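Local structure of G-protein interacting protein 1 (Dictyostelium discoideum, 5Z1N) at residues A[22-27]-A[149-154]; A[35-40]-A[126-131]; A[93-98]-A[137-142]. The protein probably binds heterotrimeric G proteins and sequesters them in the cytosol, the part described here being its C-terminal, all-helical, phospholipid-holding domain. All blocks are in the same frame, centred on the assembly; numbering follows the deposited sequence. Where two conformers were deposited one is given.

Contact 1 of 3, residues A[22-27]-A[149-154]. With PEF (di-palmitoyl-3-sn-phosphatidylethanolamine), chain B.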
# COMPACT_ATOMS: atom_id res chain seq x y z
N LYS A 22 0.30 -4.06 -8.73
CA LYS A 22 1.42 -4.61 -9.49
C LYS A 22 1.39 -4.13 -10.93
O LYS A 22 2.44 -3.82 -11.51
CB LYS A 22 1.40 -6.14 -9.45
CG LYS A 22 2.57 -6.76 -10.20
CD LYS A 22 2.54 -8.28 -10.17
CE LYS A 22 3.80 -8.85 -10.80
NZ LYS A 22 3.83 -10.35 -10.82
N LYS A 23 0.21 -4.07 -11.55
CA LYS A 23 0.14 -3.58 -12.92
C LYS A 23 0.59 -2.13 -13.00
O LYS A 23 1.35 -1.75 -13.91
CB LYS A 23 -1.27 -3.75 -13.48
CG LYS A 23 -1.40 -3.29 -14.93
CD LYS A 23 -2.64 -3.87 -15.61
CE LYS A 23 -3.92 -3.39 -14.94
NZ LYS A 23 -5.13 -4.07 -15.51
N ILE A 24 0.15 -1.30 -12.04
CA ILE A 24 0.57 0.10 -12.05
C ILE A 24 2.09 0.21 -11.89
O ILE A 24 2.75 0.99 -12.59
CB ILE A 24 -0.19 0.88 -10.97
CG1 ILE A 24 -1.65 1.07 -11.41
CG2 ILE A 24 0.47 2.22 -10.71
CD1 ILE A 24 -2.59 1.54 -10.31
N ILE A 25 2.66 -0.59 -10.98
CA ILE A 25 4.11 -0.56 -10.78
C ILE A 25 4.83 -0.96 -12.05
O ILE A 25 5.83 -0.35 -12.43
CB ILE A 25 4.51 -1.47 -9.60
CG1 ILE A 25 3.92 -0.95 -8.29
CG2 ILE A 25 6.03 -1.55 -9.49
CD1 ILE A 25 4.27 -1.82 -7.10
N LYS A 26 4.35 -2.01 -12.73
CA LYS A 26 4.90 -2.38 -14.03
C LYS A 26 4.93 -1.18 -14.96
O LYS A 26 5.95 -0.89 -15.59
CB LYS A 26 4.08 -3.52 -14.65
CG LYS A 26 4.47 -4.92 -14.20
CD LYS A 26 4.05 -5.97 -15.22
CE LYS A 26 2.54 -5.99 -15.41
NZ LYS A 26 2.13 -7.03 -16.40
N ARG A 27 3.81 -0.46 -15.04
CA ARG A 27 3.73 0.66 -15.97
C ARG A 27 4.69 1.79 -15.61
O ARG A 27 5.23 2.45 -16.50
CB ARG A 27 2.30 1.18 -16.05
CG ARG A 27 1.30 0.17 -16.61
CD ARG A 27 1.56 -0.14 -18.08
NE ARG A 27 2.53 -1.22 -18.28
CZ ARG A 27 2.21 -2.50 -18.37
NH1 ARG A 27 3.16 -3.41 -18.55
NH2 ARG A 27 0.95 -2.89 -18.26
N ASP A 149 -4.54 1.56 -17.70
CA ASP A 149 -3.71 1.08 -16.59
C ASP A 149 -4.49 0.93 -15.29
O ASP A 149 -3.93 0.44 -14.31
CB ASP A 149 -2.51 2.01 -16.41
CG ASP A 149 -1.60 2.01 -17.63
OD1 ASP A 149 -0.97 3.05 -17.93
OD2 ASP A 149 -1.53 0.96 -18.30
N ASP A 150 -5.76 1.36 -15.27
CA ASP A 150 -6.73 0.92 -14.27
C ASP A 150 -6.37 1.38 -12.86
O ASP A 150 -6.55 0.65 -11.88
CB ASP A 150 -6.93 -0.59 -14.32
CG ASP A 150 -7.68 -1.04 -15.57
OD1 ASP A 150 -8.51 -0.26 -16.07
OD2 ASP A 150 -7.43 -2.16 -16.06
N LEU A 151 -5.87 2.61 -12.74
CA LEU A 151 -5.83 3.26 -11.43
C LEU A 151 -7.23 3.30 -10.81
O LEU A 151 -7.37 3.22 -9.58
CB LEU A 151 -5.27 4.68 -11.57
CG LEU A 151 -5.15 5.52 -10.31
CD1 LEU A 151 -4.16 4.89 -9.32
CD2 LEU A 151 -4.73 6.93 -10.67
N PHE A 152 -8.27 3.38 -11.65
CA PHE A 152 -9.64 3.41 -11.15
C PHE A 152 -9.97 2.16 -10.34
O PHE A 152 -10.63 2.26 -9.30
CB PHE A 152 -10.63 3.55 -12.31
CG PHE A 152 -12.06 3.28 -11.92
CD1 PHE A 152 -12.79 4.23 -11.24
CD2 PHE A 152 -12.65 2.06 -12.21
CE1 PHE A 152 -14.10 3.98 -10.86
CE2 PHE A 152 -13.96 1.80 -11.83
CZ PHE A 152 -14.69 2.76 -11.15
N LEU A 153 -9.54 0.99 -10.80
CA LEU A 153 -9.83 -0.24 -10.07
C LEU A 153 -9.18 -0.22 -8.69
O LEU A 153 -9.81 -0.61 -7.69
CB LEU A 153 -9.37 -1.45 -10.87
CG LEU A 153 -10.02 -1.62 -12.24
CD1 LEU A 153 -9.58 -2.91 -12.90
CD2 LEU A 153 -11.54 -1.56 -12.12
N LEU A 154 -7.94 0.24 -8.62
CA LEU A 154 -7.23 0.27 -7.34
C LEU A 154 -7.86 1.26 -6.38
O LEU A 154 -8.18 0.92 -5.24
CB LEU A 154 -5.76 0.61 -7.57
CG LEU A 154 -4.98 0.83 -6.27
CD1 LEU A 154 -5.00 -0.42 -5.41
CD2 LEU A 154 -3.55 1.28 -6.57
C2 PEF B . -7.25 -9.34 3.48
C1 PEF B . -7.49 -9.49 4.97
N PEF B . -12.37 -8.11 8.07
C3 PEF B . -8.55 -9.18 2.71
C4 PEF B . -9.99 -8.58 8.06
C5 PEF B . -11.22 -8.32 8.93
C10 PEF B . -5.48 -8.30 2.26
C11 PEF B . -4.42 -7.23 2.12
C12 PEF B . -4.34 -6.69 0.70
C13 PEF B . -3.49 -5.42 0.73
C14 PEF B . -3.20 -4.85 -0.66
C15 PEF B . -2.67 -3.42 -0.50
C16 PEF B . -2.24 -2.82 -1.82
C17 PEF B . -2.09 -1.30 -1.73
C18 PEF B . -1.33 -0.88 -0.47
C19 PEF B . -0.43 0.33 -0.75
C20 PEF B . -1.18 1.46 -1.45
C21 PEF B . -0.42 1.92 -2.69
C22 PEF B . -1.21 2.96 -3.47
C23 PEF B . -0.64 3.13 -4.88
C24 PEF B . -1.36 4.26 -5.61
C25 PEF B . -0.93 4.33 -7.06
C30 PEF B . -8.81 -6.86 1.90
C31 PEF B . -9.32 -5.45 2.09
C32 PEF B . -8.17 -4.53 2.50
C33 PEF B . -7.71 -4.82 3.92
C34 PEF B . -6.24 -4.45 4.10
C35 PEF B . -5.82 -4.54 5.57
C36 PEF B . -4.32 -4.75 5.70
C37 PEF B . -3.81 -4.39 7.09
C38 PEF B . -2.35 -4.79 7.25
C39 PEF B . -1.49 -3.62 7.72
C40 PEF B . -0.04 -4.02 7.93
C41 PEF B . 0.61 -4.54 6.65
C42 PEF B . 0.66 -3.47 5.56
C43 PEF B . 1.48 -3.95 4.37
C44 PEF B . 1.52 -2.91 3.26
C45 PEF B . 2.52 -3.32 2.19
O4 PEF B . -5.50 -9.28 1.54
O5 PEF B . -8.18 -7.17 0.91
O2 PEF B . -6.49 -8.15 3.29
O3 PEF B . -9.03 -7.86 2.93
O1P PEF B . -9.75 -12.00 6.60
O2P PEF B . -7.99 -10.33 7.62
O3P PEF B . -8.75 -10.12 5.20
O4P PEF B . -10.29 -9.56 7.07
P PEF B . -9.14 -10.62 6.68
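K23 and I24 of helix 12-28 meet D150, L151 and L154 in a contact of two layers, a surface salt bridge above an apolar seam, where the start of helix 151-158 comes up against a helix from the beginning of the chain. In the outer layer K23 NZ donates at 3.0 Å to D150 OD2, which accepts this salt bridge through its anti lone pair, the one away from the second carboxylate oxygen. A bend at chi3 (63°) swings the otherwise extended lysine chain across to this oxygen. R27 contributes in another way: its methylene CD lies 3.3 Å from D149 OD2, whereas the guanidinium atom NH2 stays 4.6 Å from that oxygen, beyond a salt bridge, though the opposite charges probably still attract. D149 is tied down through its other oxygen, OD1, which accepts a hydrogen bond from E146 N.

Beneath the charges, I24 reaches across with its terminal methyl. CD1 touches L151 CD1 at 3.8 Å and L154 CD2 at 3.9 Å. The same two leucine methyls also face the lipid: L154 CD2 is 3.8 Å from C24 of the phosphatidylethanolamine, and L151 CD1 is 4.0 Å from C25, the last carbon of one acyl chain. Here the salt bridge lies on the outside and the leucines line the pocket within, forming part of the wall around the end of that chain in this TNFAIP8-like helical domain.

Contact 2 of 3, residues A[35-40]-A[126-131]. With PEF (di-palmitoyl-3-sn-phosphatidylethanolamine), chain B.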
# COMPACT_ATOMS: atom_id res chain seq x y z
N ASN A 35 7.66 -7.41 -9.66
CA ASN A 35 7.70 -8.73 -9.05
C ASN A 35 8.24 -8.65 -7.62
O ASN A 35 7.69 -9.28 -6.71
CB ASN A 35 8.55 -9.68 -9.90
CG ASN A 35 7.92 -9.98 -11.25
OD1 ASN A 35 6.71 -9.87 -11.42
ND2 ASN A 35 8.75 -10.36 -12.21
N GLU A 36 9.30 -7.86 -7.42
CA GLU A 36 9.85 -7.70 -6.08
C GLU A 36 8.83 -7.08 -5.13
O GLU A 36 8.68 -7.54 -3.99
CB GLU A 36 11.11 -6.83 -6.13
CG GLU A 36 11.76 -6.61 -4.76
CD GLU A 36 12.62 -5.36 -4.71
OE1 GLU A 36 12.54 -4.53 -5.63
OE2 GLU A 36 13.38 -5.21 -3.73
N MET A 37 8.12 -6.04 -5.58
CA MET A 37 7.15 -5.38 -4.72
C MET A 37 5.96 -6.29 -4.43
O MET A 37 5.43 -6.27 -3.32
CB MET A 37 6.69 -4.07 -5.36
CG MET A 37 7.76 -2.99 -5.37
SD MET A 37 8.13 -2.39 -3.71
CE MET A 37 9.91 -2.22 -3.79
N GLU A 38 5.53 -7.09 -5.41
CA GLU A 38 4.44 -8.03 -5.15
C GLU A 38 4.85 -9.05 -4.09
O GLU A 38 4.11 -9.29 -3.12
CB GLU A 38 4.04 -8.74 -6.45
CG GLU A 38 2.96 -9.81 -6.26
CD GLU A 38 2.79 -10.70 -7.48
OE1 GLU A 38 3.79 -11.00 -8.16
OE2 GLU A 38 1.64 -11.11 -7.76
N LYS A 39 6.04 -9.64 -4.25
CA LYS A 39 6.54 -10.57 -3.24
C LYS A 39 6.65 -9.90 -1.88
O LYS A 39 6.29 -10.50 -0.86
CB LYS A 39 7.89 -11.13 -3.67
CG LYS A 39 8.46 -12.17 -2.72
CD LYS A 39 9.72 -12.82 -3.28
CE LYS A 39 10.96 -11.99 -2.97
NZ LYS A 39 12.18 -12.84 -2.84
N ASN A 40 7.15 -8.67 -1.84
CA ASN A 40 7.36 -7.98 -0.57
C ASN A 40 6.03 -7.70 0.13
O ASN A 40 5.89 -7.92 1.34
CB ASN A 40 8.12 -6.67 -0.79
CG ASN A 40 9.60 -6.89 -1.03
OD1 ASN A 40 10.09 -8.02 -1.01
ND2 ASN A 40 10.33 -5.80 -1.26
N ARG A 126 10.88 -1.02 4.96
CA ARG A 126 11.17 0.38 4.65
C ARG A 126 11.19 0.62 3.15
O ARG A 126 10.61 1.60 2.66
CB ARG A 126 12.49 0.80 5.29
CG ARG A 126 12.45 0.90 6.80
CD ARG A 126 13.62 1.72 7.33
NE ARG A 126 14.90 1.25 6.80
CZ ARG A 126 15.69 0.37 7.41
NH1 ARG A 126 15.33 -0.14 8.59
NH2 ARG A 126 16.83 0.00 6.85
N ASN A 127 11.88 -0.24 2.40
CA ASN A 127 11.99 -0.04 0.95
C ASN A 127 10.64 -0.19 0.28
O ASN A 127 10.30 0.57 -0.64
CB ASN A 127 12.98 -1.04 0.36
CG ASN A 127 14.42 -0.70 0.68
OD1 ASN A 127 14.75 0.45 0.97
ND2 ASN A 127 15.29 -1.70 0.62
N THR A 128 9.84 -1.17 0.72
CA THR A 128 8.54 -1.39 0.11
C THR A 128 7.62 -0.20 0.33
O THR A 128 7.05 0.34 -0.63
CB THR A 128 7.92 -2.67 0.68
OG1 THR A 128 8.80 -3.77 0.41
CG2 THR A 128 6.57 -2.94 0.04
N PHE A 129 7.48 0.24 1.58
CA PHE A 129 6.63 1.40 1.86
C PHE A 129 7.18 2.66 1.21
O PHE A 129 6.41 3.53 0.80
CB PHE A 129 6.50 1.61 3.37
CG PHE A 129 5.34 0.88 3.99
CD1 PHE A 129 4.09 1.46 4.07
CD2 PHE A 129 5.52 -0.39 4.53
CE1 PHE A 129 3.03 0.80 4.65
CE2 PHE A 129 4.46 -1.06 5.11
CZ PHE A 129 3.22 -0.47 5.18
N ALA A 130 8.50 2.79 1.13
CA ALA A 130 9.09 3.98 0.53
C ALA A 130 8.78 4.05 -0.95
O ALA A 130 8.56 5.14 -1.49
CB ALA A 130 10.60 4.00 0.77
N PHE A 131 8.76 2.91 -1.64
CA PHE A 131 8.38 2.92 -3.04
C PHE A 131 6.88 3.15 -3.19
O PHE A 131 6.45 4.05 -3.92
CB PHE A 131 8.79 1.62 -3.72
CG PHE A 131 8.52 1.60 -5.19
CD1 PHE A 131 7.31 1.13 -5.69
CD2 PHE A 131 9.47 2.06 -6.09
CE1 PHE A 131 7.06 1.12 -7.05
CE2 PHE A 131 9.23 2.04 -7.44
CZ PHE A 131 8.02 1.57 -7.92
C2 PEF B . -7.25 -9.34 3.48
C1 PEF B . -7.49 -9.49 4.97
N PEF B . -12.37 -8.11 8.07
C3 PEF B . -8.55 -9.18 2.71
C4 PEF B . -9.99 -8.58 8.06
C5 PEF B . -11.22 -8.32 8.93
C10 PEF B . -5.48 -8.30 2.26
C11 PEF B . -4.42 -7.23 2.12
C12 PEF B . -4.34 -6.69 0.70
C13 PEF B . -3.49 -5.42 0.73
C14 PEF B . -3.20 -4.85 -0.66
C15 PEF B . -2.67 -3.42 -0.50
C16 PEF B . -2.24 -2.82 -1.82
C17 PEF B . -2.09 -1.30 -1.73
C18 PEF B . -1.33 -0.88 -0.47
C19 PEF B . -0.43 0.33 -0.75
C20 PEF B . -1.18 1.46 -1.45
C21 PEF B . -0.42 1.92 -2.69
C22 PEF B . -1.21 2.96 -3.47
C23 PEF B . -0.64 3.13 -4.88
C24 PEF B . -1.36 4.26 -5.61
C25 PEF B . -0.93 4.33 -7.06
C30 PEF B . -8.81 -6.86 1.90
C31 PEF B . -9.32 -5.45 2.09
C32 PEF B . -8.17 -4.53 2.50
C33 PEF B . -7.71 -4.82 3.92
C34 PEF B . -6.24 -4.45 4.10
C35 PEF B . -5.82 -4.54 5.57
C36 PEF B . -4.32 -4.75 5.70
C37 PEF B . -3.81 -4.39 7.09
C38 PEF B . -2.35 -4.79 7.25
C39 PEF B . -1.49 -3.62 7.72
C40 PEF B . -0.04 -4.02 7.93
C41 PEF B . 0.61 -4.54 6.65
C42 PEF B . 0.66 -3.47 5.56
C43 PEF B . 1.48 -3.95 4.37
C44 PEF B . 1.52 -2.91 3.26
C45 PEF B . 2.52 -3.32 2.19
O4 PEF B . -5.50 -9.28 1.54
O5 PEF B . -8.18 -7.17 0.91
O2 PEF B . -6.49 -8.15 3.29
O3 PEF B . -9.03 -7.86 2.93
O1P PEF B . -9.75 -12.00 6.60
O2P PEF B . -7.99 -10.33 7.62
O3P PEF B . -8.75 -10.12 5.20
O4P PEF B . -10.29 -9.56 7.07
P PEF B . -9.14 -10.62 6.68
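M37 reaches from helix 31-53 to T128 and F131 of helix 119-132, and its course from CB outward gives most of the contact. CB rests against I25 of helix 12-28. CG leaves anti to the carbonyl carbon (chi1 -70°) and comes to 4.2 Å from F131 CD1. At SD the chain lies 4.0 Å from T128 CA and 4.9 Å from the centroid of the F131 ring, a Met-aromatic contact in which the sulfur stands oblique to the ring, 45° from its normal. The tip, CE, then turns to F131 CB at 4.0 Å and also approaches the backbone oxygen of N127. From CG outward the side chain meets helix 119-132, crossing F131 at a slant. An alanine here would keep only the CB contact and would probably leave a gap beside T128 CA, with the F131 ring deprived of its sulfur neighbour.

One turn further on, N40 ND2 gives T128 OG1 a weak hydrogen bond of 3.0 Å, bent to 130° at the hydrogen. The firmer partner of this hydroxyl is the carbonyl oxygen of L124 in its own helix, so N40 adds a second, lesser hold. F129 points from the other side of helix 119-132 and brings CZ to 3.5 Å from C44 of the lipid, besides touching helix 92-113. Helix 119-132 thus has helix 31-53 on the T128 side, and one acyl chain and helix 92-113 on the F129 side, while helix 12-28 supports both M37 and F131 through I25.

Contact 3 of 3, residues A[93-98]-A[137-142]. With PEF (di-palmitoyl-3-sn-phosphatidylethanolamine), chain B.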
# COMPACT_ATOMS: atom_id res chain seq x y z
N VAL A 93 -0.35 18.96 -3.01
CA VAL A 93 -0.81 19.22 -1.65
C VAL A 93 -1.66 18.07 -1.13
O VAL A 93 -1.61 17.75 0.07
CB VAL A 93 -1.57 20.56 -1.59
CG1 VAL A 93 -2.81 20.53 -2.48
CG2 VAL A 93 -1.94 20.91 -0.15
N ILE A 94 -2.42 17.41 -2.00
CA ILE A 94 -3.15 16.22 -1.57
C ILE A 94 -2.22 15.01 -1.55
O ILE A 94 -2.17 14.26 -0.57
CB ILE A 94 -4.36 15.96 -2.49
CG1 ILE A 94 -5.30 17.17 -2.51
CG2 ILE A 94 -5.11 14.71 -2.03
CD1 ILE A 94 -6.47 17.01 -3.47
N LEU A 95 -1.47 14.81 -2.64
CA LEU A 95 -0.69 13.58 -2.76
C LEU A 95 0.38 13.52 -1.68
O LEU A 95 0.63 12.44 -1.11
CB LEU A 95 -0.06 13.51 -4.16
CG LEU A 95 -1.04 13.23 -5.31
CD1 LEU A 95 -0.33 13.29 -6.65
CD2 LEU A 95 -1.70 11.87 -5.12
N GLU A 96 0.98 14.66 -1.36
CA GLU A 96 1.95 14.70 -0.27
C GLU A 96 1.36 14.14 1.01
O GLU A 96 1.99 13.33 1.68
CB GLU A 96 2.44 16.14 -0.05
CG GLU A 96 3.61 16.25 0.89
CD GLU A 96 4.37 17.55 0.71
OE1 GLU A 96 3.81 18.49 0.11
OE2 GLU A 96 5.54 17.62 1.17
N LYS A 97 0.12 14.54 1.34
CA LYS A 97 -0.49 14.02 2.55
C LYS A 97 -0.61 12.51 2.49
O LYS A 97 -0.24 11.81 3.45
CB LYS A 97 -1.85 14.68 2.78
CG LYS A 97 -1.73 16.13 3.22
CD LYS A 97 -3.05 16.71 3.67
CE LYS A 97 -2.86 18.11 4.24
NZ LYS A 97 -4.09 18.60 4.93
N ALA A 98 -1.04 11.98 1.34
CA ALA A 98 -1.05 10.53 1.17
C ALA A 98 0.32 9.95 1.47
O ALA A 98 0.46 9.05 2.31
CB ALA A 98 -1.48 10.17 -0.26
N PHE A 137 6.24 8.38 -7.12
CA PHE A 137 5.37 7.34 -7.66
C PHE A 137 3.98 7.90 -7.93
O PHE A 137 3.41 7.70 -9.02
CB PHE A 137 5.32 6.16 -6.68
CG PHE A 137 4.44 5.02 -7.11
CD1 PHE A 137 4.42 4.58 -8.42
CD2 PHE A 137 3.64 4.37 -6.18
CE1 PHE A 137 3.61 3.52 -8.80
CE2 PHE A 137 2.84 3.31 -6.55
CZ PHE A 137 2.82 2.88 -7.86
N PHE A 138 3.43 8.65 -6.97
CA PHE A 138 2.09 9.19 -7.13
C PHE A 138 2.03 10.19 -8.29
O PHE A 138 1.12 10.11 -9.13
CB PHE A 138 1.62 9.84 -5.83
CG PHE A 138 1.47 8.87 -4.68
CD1 PHE A 138 1.35 7.51 -4.91
CD2 PHE A 138 1.46 9.33 -3.37
CE1 PHE A 138 1.21 6.62 -3.85
CE2 PHE A 138 1.33 8.45 -2.31
CZ PHE A 138 1.20 7.09 -2.55
N THR A 139 2.98 11.12 -8.36
CA THR A 139 2.93 12.12 -9.43
C THR A 139 3.08 11.47 -10.80
O THR A 139 2.34 11.80 -11.74
CB THR A 139 4.01 13.19 -9.22
OG1 THR A 139 5.31 12.58 -9.22
CG2 THR A 139 3.79 13.93 -7.91
N LYS A 140 4.01 10.52 -10.93
CA LYS A 140 4.13 9.78 -12.18
C LYS A 140 2.82 9.09 -12.54
O LYS A 140 2.38 9.12 -13.69
CB LYS A 140 5.26 8.76 -12.08
CG LYS A 140 5.41 7.86 -13.31
CD LYS A 140 6.32 8.49 -14.36
CE LYS A 140 6.36 7.65 -15.63
NZ LYS A 140 7.03 8.38 -16.74
N VAL A 141 2.17 8.45 -11.55
CA VAL A 141 0.92 7.75 -11.81
C VAL A 141 -0.15 8.72 -12.29
O VAL A 141 -0.87 8.46 -13.26
CB VAL A 141 0.47 6.99 -10.55
CG1 VAL A 141 -1.01 6.69 -10.59
CG2 VAL A 141 1.28 5.70 -10.41
N TRP A 142 -0.27 9.87 -11.62
CA TRP A 142 -1.34 10.81 -11.93
C TRP A 142 -1.12 11.53 -13.26
O TRP A 142 -2.08 12.06 -13.82
CB TRP A 142 -1.49 11.83 -10.80
CG TRP A 142 -2.71 11.61 -9.96
CD1 TRP A 142 -3.86 12.34 -9.97
CD2 TRP A 142 -2.90 10.57 -8.98
NE1 TRP A 142 -4.76 11.83 -9.05
CE2 TRP A 142 -4.19 10.75 -8.43
CE3 TRP A 142 -2.11 9.52 -8.51
CZ2 TRP A 142 -4.70 9.91 -7.44
CZ3 TRP A 142 -2.62 8.69 -7.52
CH2 TRP A 142 -3.91 8.90 -7.00
C2 PEF B . -7.25 -9.34 3.48
C1 PEF B . -7.49 -9.49 4.97
N PEF B . -12.37 -8.11 8.07
C3 PEF B . -8.55 -9.18 2.71
C4 PEF B . -9.99 -8.58 8.06
C5 PEF B . -11.22 -8.32 8.93
C10 PEF B . -5.48 -8.30 2.26
C11 PEF B . -4.42 -7.23 2.12
C12 PEF B . -4.34 -6.69 0.70
C13 PEF B . -3.49 -5.42 0.73
C14 PEF B . -3.20 -4.85 -0.66
C15 PEF B . -2.67 -3.42 -0.50
C16 PEF B . -2.24 -2.82 -1.82
C17 PEF B . -2.09 -1.30 -1.73
C18 PEF B . -1.33 -0.88 -0.47
C19 PEF B . -0.43 0.33 -0.75
C20 PEF B . -1.18 1.46 -1.45
C21 PEF B . -0.42 1.92 -2.69
C22 PEF B . -1.21 2.96 -3.47
C23 PEF B . -0.64 3.13 -4.88
C24 PEF B . -1.36 4.26 -5.61
C25 PEF B . -0.93 4.33 -7.06
C30 PEF B . -8.81 -6.86 1.90
C31 PEF B . -9.32 -5.45 2.09
C32 PEF B . -8.17 -4.53 2.50
C33 PEF B . -7.71 -4.82 3.92
C34 PEF B . -6.24 -4.45 4.10
C35 PEF B . -5.82 -4.54 5.57
C36 PEF B . -4.32 -4.75 5.70
C37 PEF B . -3.81 -4.39 7.09
C38 PEF B . -2.35 -4.79 7.25
C39 PEF B . -1.49 -3.62 7.72
C40 PEF B . -0.04 -4.02 7.93
C41 PEF B . 0.61 -4.54 6.65
C42 PEF B . 0.66 -3.47 5.56
C43 PEF B . 1.48 -3.95 4.37
C44 PEF B . 1.52 -2.91 3.26
C45 PEF B . 2.52 -3.32 2.19
O4 PEF B . -5.50 -9.28 1.54
O5 PEF B . -8.18 -7.17 0.91
O2 PEF B . -6.49 -8.15 3.29
O3 PEF B . -9.03 -7.86 2.93
O1P PEF B . -9.75 -12.00 6.60
O2P PEF B . -7.99 -10.33 7.62
O3P PEF B . -8.75 -10.12 5.20
O4P PEF B . -10.29 -9.56 7.07
P PEF B . -9.14 -10.62 6.68
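T139 OG1 is held by the backbone oxygens of L135 and D136, hydrogen bonds within its own helix that keep the hydroxyl occupied while the methyl CG2 faces L95 CD1 at 4.4 Å. The setting is a buried contact in a TNFAIP8-like helical domain: helix 92-113 and helix 135-144 pack with their local axes 10.3 Å apart and their directions 134° from one another, and no hydrogen bond joins the two segments.

L95 reaches from helix 92-113 to F138 and W142. With CG anti to the carbonyl carbon (chi1 -71°), it puts its forked end astride the start of the F138 side chain, both methyls lying 4.0 Å from F138 CB. CD2 has a second task. It sits over a face of W142, 4.0 Å from the centroid of the six-membered ring and only 5° from the normal, a CH-pi contact made almost perpendicular to the plane. The indole that receives it is fixed from outside the two segments: NE1 donates a hydrogen bond to A79 O of helix 59-81, and Y83 meets the ring system edge-to-face. A polar nitrogen in a buried setting is thereby satisfied, and the face offered to L95 is held in position.

F138 continues the packing toward the lipid. Its edge meets the backbone of helix 92-113 where CD2 lies near L95 O, while one turn on A98 CB approaches CE2 at 3.9 Å from an oblique direction. The neighbouring F137 also borders the acyl chain, bringing CE2 to 3.9 Å from C23. On the far rim of the F138 ring, CE1 stands 3.9 Å from C24 of the phosphatidylethanolamine.

In the fold
From the N terminus, helix 12-28 opens the longest loop, which contact 1 closes only at helix 151-158, near the end of the chain. Contacts 2 and 3 both nest within it. Contact 2 runs from helix 31-53 to helix 119-132; contact 3 starts inside that loop, on helix 92-113, and ends beyond it, on helix 135-144, so the two cross. Neighbouring contacts touch directly: K22 bridges to E38 between contacts 1 and 2, I24 packs on V141 between contacts 1 and 3, and F131 meets F137 between contacts 2 and 3. Together they join six helices around one phosphatidylethanolamine, which every contact borders.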